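Local coordinates for Serine/threonine-protein kinase Tel1 (Chaetomium thermophilum, PDB 6SKY) that phosphorylates serine and threonine residues of proteins using ATP and probably activates checkpoint signalling after DNA damage, at residues A[2664-2669]-A[2769-2774]. Sequence-based numbering, arbitrary orientation.
Sequences VSNTIP and DHKTGE. With AGS (phosphothiophosphoric acid-adenylate ester), chain C.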
# COMPACT_ATOMS: atom_id res chain seq x y z
N VAL A 2664 -1.86 43.98 -9.26
CA VAL A 2664 -2.83 42.94 -9.54
C VAL A 2664 -4.23 43.55 -9.57
O VAL A 2664 -4.60 44.35 -8.71
CB VAL A 2664 -2.72 41.80 -8.52
CG1 VAL A 2664 -3.70 40.71 -8.84
CG2 VAL A 2664 -1.33 41.24 -8.54
N SER A 2665 -5.01 43.16 -10.58
CA SER A 2665 -6.08 43.99 -11.12
C SER A 2665 -7.12 44.43 -10.11
O SER A 2665 -7.19 45.62 -9.79
CB SER A 2665 -6.77 43.25 -12.26
OG SER A 2665 -5.83 42.74 -13.19
N ASN A 2666 -7.93 43.52 -9.60
CA ASN A 2666 -9.10 43.89 -8.81
C ASN A 2666 -9.10 43.17 -7.48
O ASN A 2666 -10.04 42.48 -7.11
CB ASN A 2666 -10.41 43.67 -9.58
CG ASN A 2666 -10.40 42.41 -10.38
OD1 ASN A 2666 -10.06 41.35 -9.87
ND2 ASN A 2666 -10.78 42.51 -11.64
N THR A 2667 -7.99 43.30 -6.78
CA THR A 2667 -7.80 42.75 -5.45
C THR A 2667 -7.94 43.85 -4.41
O THR A 2667 -8.15 45.01 -4.72
CB THR A 2667 -6.44 42.08 -5.35
OG1 THR A 2667 -5.43 43.05 -5.63
CG2 THR A 2667 -6.31 40.96 -6.33
N ILE A 2668 -7.82 43.45 -3.15
CA ILE A 2668 -7.75 44.37 -2.03
C ILE A 2668 -6.84 43.74 -0.99
O ILE A 2668 -6.93 42.53 -0.76
CB ILE A 2668 -9.15 44.68 -1.47
CG1 ILE A 2668 -9.06 45.65 -0.29
CG2 ILE A 2668 -9.87 43.43 -1.03
CD1 ILE A 2668 -10.38 45.96 0.32
N PRO A 2669 -5.94 44.47 -0.35
CA PRO A 2669 -5.09 43.85 0.66
C PRO A 2669 -5.91 43.32 1.81
O PRO A 2669 -6.95 43.87 2.16
CB PRO A 2669 -4.17 44.98 1.09
CG PRO A 2669 -4.13 45.85 -0.07
CD PRO A 2669 -5.48 45.82 -0.67
N ASP A 2769 -8.74 38.61 -4.08
CA ASP A 2769 -9.34 38.88 -5.37
C ASP A 2769 -10.85 38.84 -5.23
O ASP A 2769 -11.42 37.77 -5.03
CB ASP A 2769 -8.85 37.86 -6.39
CG ASP A 2769 -9.31 38.14 -7.79
OD1 ASP A 2769 -9.81 39.25 -8.05
OD2 ASP A 2769 -9.18 37.26 -8.64
N HIS A 2770 -11.51 39.99 -5.31
CA HIS A 2770 -12.95 40.03 -5.11
C HIS A 2770 -13.73 39.86 -6.39
O HIS A 2770 -14.87 40.31 -6.48
CB HIS A 2770 -13.36 41.31 -4.39
CG HIS A 2770 -13.02 42.57 -5.11
ND1 HIS A 2770 -12.35 43.61 -4.50
CD2 HIS A 2770 -13.27 42.98 -6.38
CE1 HIS A 2770 -12.20 44.60 -5.37
NE2 HIS A 2770 -12.74 44.24 -6.51
N LYS A 2771 -13.15 39.22 -7.40
CA LYS A 2771 -13.89 38.73 -8.54
C LYS A 2771 -13.92 37.22 -8.63
O LYS A 2771 -14.89 36.66 -9.13
CB LYS A 2771 -13.30 39.27 -9.85
CG LYS A 2771 -13.44 40.75 -10.02
CD LYS A 2771 -14.88 41.17 -10.04
CE LYS A 2771 -15.01 42.67 -10.07
NZ LYS A 2771 -16.42 43.12 -9.88
N THR A 2772 -12.87 36.55 -8.15
CA THR A 2772 -12.79 35.10 -8.16
C THR A 2772 -12.67 34.49 -6.78
O THR A 2772 -12.80 33.27 -6.65
CB THR A 2772 -11.59 34.65 -9.00
OG1 THR A 2772 -10.43 35.38 -8.60
CG2 THR A 2772 -11.84 34.91 -10.44
N GLY A 2773 -12.44 35.29 -5.75
CA GLY A 2773 -12.40 34.79 -4.40
C GLY A 2773 -11.06 34.28 -3.94
O GLY A 2773 -10.91 33.99 -2.75
N GLU A 2774 -10.08 34.17 -4.81
CA GLU A 2774 -8.81 33.57 -4.43
C GLU A 2774 -7.84 34.59 -3.89
O GLU A 2774 -8.00 35.80 -4.08
CB GLU A 2774 -8.20 32.84 -5.61
CG GLU A 2774 -8.38 33.50 -6.91
CD GLU A 2774 -8.43 32.50 -8.02
OE1 GLU A 2774 -8.62 31.31 -7.72
OE2 GLU A 2774 -8.29 32.90 -9.19
PG AGS C . 5.51 47.91 4.43
S1G AGS C . 4.56 46.74 5.66
O2G AGS C . 6.46 47.09 3.52
O3G AGS C . 6.34 48.94 5.24
PB AGS C . 3.80 47.94 2.35
O1B AGS C . 3.70 46.50 2.64
O2B AGS C . 2.46 48.67 2.18
O3B AGS C . 4.52 48.69 3.53
PA AGS C . 3.98 48.91 -0.20
O1A AGS C . 4.34 50.33 -0.17
O2A AGS C . 4.43 48.17 -1.46
O3A AGS C . 4.61 48.14 1.02
O5' AGS C . 2.43 48.83 -0.03
C5' AGS C . 1.59 49.40 -1.05
C4' AGS C . 0.17 48.93 -0.86
O4' AGS C . -0.28 48.30 -2.07
C3' AGS C . -0.04 47.90 0.24
O3' AGS C . -1.33 48.03 0.81
C2' AGS C . 0.13 46.58 -0.50
O2' AGS C . -0.66 45.56 0.09
C1' AGS C . -0.40 46.90 -1.90
N9 AGS C . 0.35 46.25 -2.96
C8 AGS C . 1.70 46.03 -3.01
N7 AGS C . 2.10 45.42 -4.09
C5 AGS C . 0.93 45.23 -4.81
C6 AGS C . 0.68 44.63 -6.06
N6 AGS C . 1.62 44.09 -6.83
N1 AGS C . -0.60 44.60 -6.49
C2 AGS C . -1.55 45.13 -5.72
N3 AGS C . -1.43 45.72 -4.53
C4 AGS C . -0.15 45.73 -4.13
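The backbone carbonyl O of Asn-2666 sits over the centre of the His-2770 imidazole, 3.2 Å above its plane. The same oxygen accepts a weak hydrogen bond from the backbone N of His-2770, at 3.4 Å. With CG of His-2770 between its backbone N and carbonyl carbon (chi1 60°), ring and N-H both reach this oxygen. CG2 of Ile-2668 lies at the edge of this ring, and the ring of Tyr-2728 meets it with its plane nearly parallel. One residue along, Thr-2667 and Asp-2769 form an antiparallel non-hydrogen-bonded pair. CG2 of the threonine rests on CA of Asp-2769 at 3.8 Å. The Asp-2769 carboxylate is nearly coplanar with the Asn-2666 amide. Its OD1 accepts a weak bond from N of Lys-2771, while OD2 forms a salt bridge with Arg-2647. A backbone bond, Gly-2773 N to Asp-2769 O at 2.8 Å, helps close the hairpin. At the other end of segment 2664-2669, Val-2664 N donates to adenine N1 of the ATP analogue at 3.1 Å, the hinge bond characteristic of kinases. Weak polar contacts and one methyl contact (Thr-2667 CG2) join the nucleotide-binding hinge to this C-lobe hairpin, and Arg-2647 probably stabilises the aspartate's charge.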